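Local coordinates for metal-dependent phosphohydrolase, HDOD domain-containing (Geobacter sulfurreducens, PDB 3HC1), which is of unknown function but carries an HDOD domain, binds two iron ions and may act as a metal-dependent phosphohydrolase, at residues A[118-130]-A[237-249]. Numbering follows the deposited sequence.
Sequences TLWAHSLGVARIA and ADEYCTLRRLGFE. With FE (Fe (III) ion), chain C; FE (Fe (III) ion), chain B.
Ala130 and Ala237 meet where the helix holding 118-130 crosses helix 237-243, the two short axes 8.8 Å apart at closest and their N-to-C directions 127° apart; from Arg244 the chain leaves the helix and swings across toward 118-130, bringing Gly247 beside His122 and Phe248 beside Thr118. Cys241 is a knob among His122, Gly125, Val126 and Ile129, its SG 3.4 Å from Ile129 CD1. Gly125 has Leu246 CD2 against its CA, where a CB would clash. His122, with CG anti to the backbone N, donates from ND1 in the ring plane to a lone pair of Leu246 O (2.8 Å, 165°). Its NE2 binds one iron at 2.2 Å, and the two bonds together fix the ring's rotation. Phe248 turns its edge to the His122 face in an offset edge-to-face pair, planes at 88°, while Leu119 CD1 lies over one Phe248 face, 4.0 Å from the ring centroid, and Thr118 CG2 meets Phe248 CB. Without the ring, as with an alanine here, Leu119 CD1 would probably lose its CH-pi partner and a gap would open beside His122. Asp238 OD1 and Glu249 OE1 bind the same iron, Glu249 OE2 the second; a water and Asp153 also bridge the two. His152 completes the first shell, His193, His217 and His218 the second: a di-iron centre built on the HD-domain H...HD...D signature of His122, His152-Asp153 and Asp238.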
loop_
_atom_site.group_PDB
_atom_site.type_symbol
_atom_site.label_atom_id
_atom_site.label_comp_id
_atom_site.label_asym_id
_atom_site.label_seq_id
_atom_site.Cartn_x
_atom_site.Cartn_y
_atom_site.Cartn_z
ATOM N N THR A 118 12.940 -3.392 -1.848
ATOM C CA THR A 118 12.506 -2.214 -2.615
ATOM C C THR A 118 10.963 -2.084 -2.647
ATOM O O THR A 118 10.389 -1.023 -2.383
ATOM C CB THR A 118 13.124 -2.312 -4.046
ATOM O OG1 THR A 118 14.536 -2.298 -3.876
ATOM C CG2 THR A 118 12.753 -1.125 -4.975
ATOM N N LEU A 119 10.321 -3.195 -2.964
ATOM C CA LEU A 119 8.874 -3.206 -3.091
ATOM C C LEU A 119 8.215 -3.077 -1.721
ATOM O O LEU A 119 7.241 -2.362 -1.588
ATOM C CB LEU A 119 8.397 -4.455 -3.851
ATOM C CG LEU A 119 8.437 -4.263 -5.386
ATOM C CD1 LEU A 119 9.828 -3.902 -5.936
ATOM C CD2 LEU A 119 7.893 -5.495 -6.089
ATOM N N TRP A 120 8.742 -3.767 -0.719
ATOM C CA TRP A 120 8.205 -3.669 0.615
ATOM C C TRP A 120 8.313 -2.263 1.227
ATOM O O TRP A 120 7.323 -1.705 1.717
ATOM C CB TRP A 120 8.867 -4.721 1.527
ATOM C CG TRP A 120 8.513 -4.568 2.982
ATOM C CD1 TRP A 120 9.336 -4.177 3.997
ATOM C CD2 TRP A 120 7.244 -4.868 3.581
ATOM N NE1 TRP A 120 8.647 -4.202 5.194
ATOM C CE2 TRP A 120 7.355 -4.604 4.956
ATOM C CE3 TRP A 120 6.012 -5.283 3.071
ATOM C CZ2 TRP A 120 6.276 -4.761 5.842
ATOM C CZ3 TRP A 120 4.952 -5.439 3.925
ATOM C CH2 TRP A 120 5.100 -5.197 5.327
ATOM N N ALA A 121 9.508 -1.700 1.201
ATOM C CA ALA A 121 9.751 -0.389 1.788
ATOM C C ALA A 121 8.827 0.666 1.160
ATOM O O ALA A 121 8.210 1.482 1.852
ATOM C CB ALA A 121 11.292 0.030 1.651
ATOM N N HIS A 122 8.723 0.640 -0.162
ATOM C CA HIS A 122 7.844 1.569 -0.878
ATOM C C HIS A 122 6.352 1.378 -0.488
ATOM O O HIS A 122 5.607 2.351 -0.288
ATOM C CB HIS A 122 7.993 1.355 -2.394
ATOM C CG HIS A 122 6.950 2.064 -3.204
ATOM N ND1 HIS A 122 6.859 3.436 -3.252
ATOM C CD2 HIS A 122 5.919 1.588 -3.943
ATOM C CE1 HIS A 122 5.856 3.777 -4.045
ATOM N NE2 HIS A 122 5.255 2.675 -4.465
ATOM N N SER A 123 5.940 0.113 -0.392
ATOM C CA SER A 123 4.557 -0.230 -0.053
ATOM C C SER A 123 4.217 0.164 1.373
ATOM O O SER A 123 3.137 0.782 1.622
ATOM C CB SER A 123 4.284 -1.723 -0.298
ATOM O OG SER A 123 4.397 -2.037 -1.699
ATOM N N LEU A 124 5.112 -0.164 2.315
ATOM C CA LEU A 124 4.961 0.269 3.711
ATOM C C LEU A 124 4.938 1.794 3.842
ATOM O O LEU A 124 4.145 2.328 4.618
ATOM C CB LEU A 124 6.071 -0.300 4.597
ATOM C CG LEU A 124 5.937 -0.097 6.121
ATOM C CD1 LEU A 124 4.561 -0.617 6.643
ATOM C CD2 LEU A 124 7.104 -0.836 6.805
ATOM N N GLY A 125 5.780 2.486 3.077
ATOM C CA GLY A 125 5.819 3.957 3.092
ATOM C C GLY A 125 4.500 4.549 2.619
ATOM O O GLY A 125 3.928 5.396 3.279
ATOM N N VAL A 126 4.019 4.077 1.470
ATOM C CA VAL A 126 2.737 4.463 0.935
ATOM C C VAL A 126 1.576 4.202 1.929
ATOM O O VAL A 126 0.735 5.098 2.139
ATOM C CB VAL A 126 2.473 3.855 -0.474
ATOM C CG1 VAL A 126 0.973 4.093 -0.990
ATOM C CG2 VAL A 126 3.500 4.474 -1.468
ATOM N N ALA A 127 1.526 3.005 2.518
ATOM C CA ALA A 127 0.513 2.697 3.520
ATOM C C ALA A 127 0.519 3.785 4.603
ATOM O O ALA A 127 -0.540 4.344 4.967
ATOM C CB ALA A 127 0.759 1.314 4.159
ATOM N N ARG A 128 1.699 4.025 5.168
ATOM C CA ARG A 128 1.829 4.899 6.341
ATOM C C ARG A 128 1.512 6.344 6.038
ATOM O O ARG A 128 0.860 7.037 6.840
ATOM C CB ARG A 128 3.208 4.796 6.964
ATOM C CG ARG A 128 3.424 3.525 7.712
ATOM C CD ARG A 128 4.831 3.394 8.302
ATOM N NE ARG A 128 4.951 2.151 9.033
ATOM C CZ ARG A 128 6.024 1.736 9.699
ATOM N NH1 ARG A 128 7.131 2.468 9.761
ATOM N NH2 ARG A 128 5.971 0.580 10.338
ATOM N N ILE A 129 2.013 6.832 4.909
ATOM C CA ILE A 129 1.742 8.205 4.491
ATOM C C ILE A 129 0.285 8.377 4.112
ATOM O O ILE A 129 -0.333 9.392 4.477
ATOM C CB ILE A 129 2.691 8.668 3.333
ATOM C CG1 ILE A 129 4.073 8.887 3.965
ATOM C CG2 ILE A 129 2.146 9.980 2.640
ATOM C CD1 ILE A 129 5.196 8.976 3.067
ATOM N N ALA A 130 -0.274 7.410 3.377
ATOM C CA ALA A 130 -1.690 7.483 3.043
ATOM C C ALA A 130 -2.547 7.525 4.326
ATOM O O ALA A 130 -3.520 8.270 4.372
ATOM C CB ALA A 130 -2.099 6.370 2.176
ATOM N N ALA A 237 -0.087 9.503 -1.898
ATOM C CA ALA A 237 1.003 8.892 -1.137
ATOM C C ALA A 237 2.040 8.197 -2.033
ATOM O O ALA A 237 3.243 8.259 -1.757
ATOM C CB ALA A 237 0.472 7.953 -0.035
ATOM N N ASP A 238 1.597 7.586 -3.116
ATOM C CA ASP A 238 2.504 6.913 -4.006
ATOM C C ASP A 238 3.398 7.921 -4.726
ATOM O O ASP A 238 4.625 7.777 -4.757
ATOM C CB ASP A 238 1.757 6.038 -5.020
ATOM C CG ASP A 238 2.664 5.521 -6.078
ATOM O OD1 ASP A 238 3.612 4.838 -5.698
ATOM O OD2 ASP A 238 2.488 5.823 -7.274
ATOM N N GLU A 239 2.787 8.943 -5.313
ATOM C CA GLU A 239 3.547 9.992 -5.973
ATOM C C GLU A 239 4.530 10.701 -4.999
ATOM O O GLU A 239 5.706 10.927 -5.325
ATOM C CB GLU A 239 2.621 10.978 -6.714
ATOM C CG GLU A 239 3.427 11.885 -7.643
ATOM C CD GLU A 239 2.620 12.569 -8.680
ATOM O OE1 GLU A 239 1.418 12.622 -8.470
ATOM O OE2 GLU A 239 3.173 13.013 -9.716
ATOM N N TYR A 240 4.073 10.954 -3.778
ATOM C CA TYR A 240 4.892 11.568 -2.758
ATOM C C TYR A 240 6.126 10.709 -2.465
ATOM O O TYR A 240 7.255 11.199 -2.539
ATOM C CB TYR A 240 4.113 11.815 -1.454
ATOM C CG TYR A 240 4.986 12.443 -0.413
ATOM C CD1 TYR A 240 5.786 11.667 0.423
ATOM C CD2 TYR A 240 5.068 13.817 -0.298
ATOM C CE1 TYR A 240 6.617 12.262 1.325
ATOM C CE2 TYR A 240 5.895 14.409 0.589
ATOM C CZ TYR A 240 6.656 13.654 1.410
ATOM O OH TYR A 240 7.493 14.295 2.284
ATOM N N CYS A 241 5.899 9.426 -2.156
ATOM C CA CYS A 241 6.966 8.479 -1.879
ATOM C C CYS A 241 7.940 8.367 -3.043
ATOM O O CYS A 241 9.136 8.369 -2.824
ATOM C CB CYS A 241 6.408 7.142 -1.507
ATOM S SG CYS A 241 5.736 7.158 0.194
ATOM N N THR A 242 7.425 8.327 -4.277
ATOM C CA THR A 242 8.263 8.192 -5.464
ATOM C C THR A 242 9.141 9.415 -5.617
ATOM O O THR A 242 10.304 9.296 -5.975
ATOM C CB THR A 242 7.404 7.958 -6.714
ATOM O OG1 THR A 242 6.620 6.789 -6.479
ATOM C CG2 THR A 242 8.267 7.745 -7.992
ATOM N N LEU A 243 8.576 10.579 -5.336
ATOM C CA LEU A 243 9.316 11.860 -5.401
ATOM C C LEU A 243 10.206 12.157 -4.194
ATOM O O LEU A 243 11.052 13.003 -4.305
ATOM C CB LEU A 243 8.372 13.040 -5.665
ATOM C CG LEU A 243 7.793 13.137 -7.084
ATOM C CD1 LEU A 243 6.615 14.165 -7.130
ATOM C CD2 LEU A 243 8.832 13.416 -8.168
ATOM N N ARG A 244 10.050 11.469 -3.078
ATOM C CA ARG A 244 10.837 11.711 -1.869
ATOM C C ARG A 244 11.641 10.489 -1.426
ATOM O O ARG A 244 11.713 10.171 -0.241
ATOM C CB ARG A 244 9.900 12.152 -0.735
ATOM C CG ARG A 244 9.182 13.466 -0.974
ATOM C CD ARG A 244 10.109 14.627 -1.143
ATOM N NE ARG A 244 9.461 15.926 -0.931
ATOM C CZ ARG A 244 9.825 17.080 -1.513
ATOM N NH1 ARG A 244 10.816 17.126 -2.358
ATOM N NH2 ARG A 244 9.184 18.206 -1.250
ATOM N N ARG A 245 12.208 9.782 -2.393
ATOM C CA ARG A 245 13.205 8.744 -2.182
ATOM C C ARG A 245 12.651 7.537 -1.426
ATOM O O ARG A 245 13.389 6.889 -0.707
ATOM C CB ARG A 245 14.466 9.269 -1.457
ATOM C CG ARG A 245 15.141 10.550 -2.057
ATOM C CD ARG A 245 16.322 10.997 -1.173
ATOM N NE ARG A 245 17.323 11.743 -1.937
ATOM C CZ ARG A 245 17.542 13.056 -1.861
ATOM N NH1 ARG A 245 16.829 13.843 -1.049
ATOM N NH2 ARG A 245 18.500 13.597 -2.612
ATOM N N LEU A 246 11.358 7.241 -1.595
ATOM C CA LEU A 246 10.766 6.062 -0.963
ATOM C C LEU A 246 10.007 5.254 -2.049
ATOM O O LEU A 246 8.850 4.892 -1.895
ATOM C CB LEU A 246 9.897 6.493 0.215
ATOM C CG LEU A 246 9.292 5.475 1.212
ATOM C CD1 LEU A 246 10.321 4.430 1.581
ATOM C CD2 LEU A 246 8.740 6.229 2.409
ATOM N N GLY A 247 10.665 5.051 -3.182
ATOM C CA GLY A 247 10.051 4.374 -4.317
ATOM C C GLY A 247 11.000 3.899 -5.385
ATOM O O GLY A 247 12.260 3.942 -5.237
ATOM N N PHE A 248 10.417 3.404 -6.460
ATOM C CA PHE A 248 11.239 2.804 -7.527
ATOM C C PHE A 248 10.620 2.939 -8.887
ATOM O O PHE A 248 11.232 2.556 -9.858
ATOM C CB PHE A 248 11.461 1.284 -7.237
ATOM C CG PHE A 248 10.176 0.470 -7.266
ATOM C CD1 PHE A 248 9.355 0.447 -6.171
ATOM C CD2 PHE A 248 9.775 -0.212 -8.433
ATOM C CE1 PHE A 248 8.114 -0.267 -6.193
ATOM C CE2 PHE A 248 8.572 -0.918 -8.471
ATOM C CZ PHE A 248 7.740 -0.949 -7.353
ATOM N N GLU A 249 9.347 3.350 -8.973
ATOM C CA GLU A 249 8.621 3.211 -10.215
ATOM C C GLU A 249 8.950 4.312 -11.196
ATOM O O GLU A 249 8.573 4.220 -12.344
ATOM C CB GLU A 249 7.104 3.158 -9.944
ATOM C CG GLU A 249 6.683 1.901 -9.185
ATOM C CD GLU A 249 5.367 2.105 -8.523
ATOM O OE1 GLU A 249 5.337 2.812 -7.521
ATOM O OE2 GLU A 249 4.362 1.604 -9.045
HETATM FE FE FE C . 3.684 2.610 -6.023
HETATM FE FE FE B . 2.133 1.563 -8.759
HETATM O O HOH W 1 2.347 2.922 -7.461
#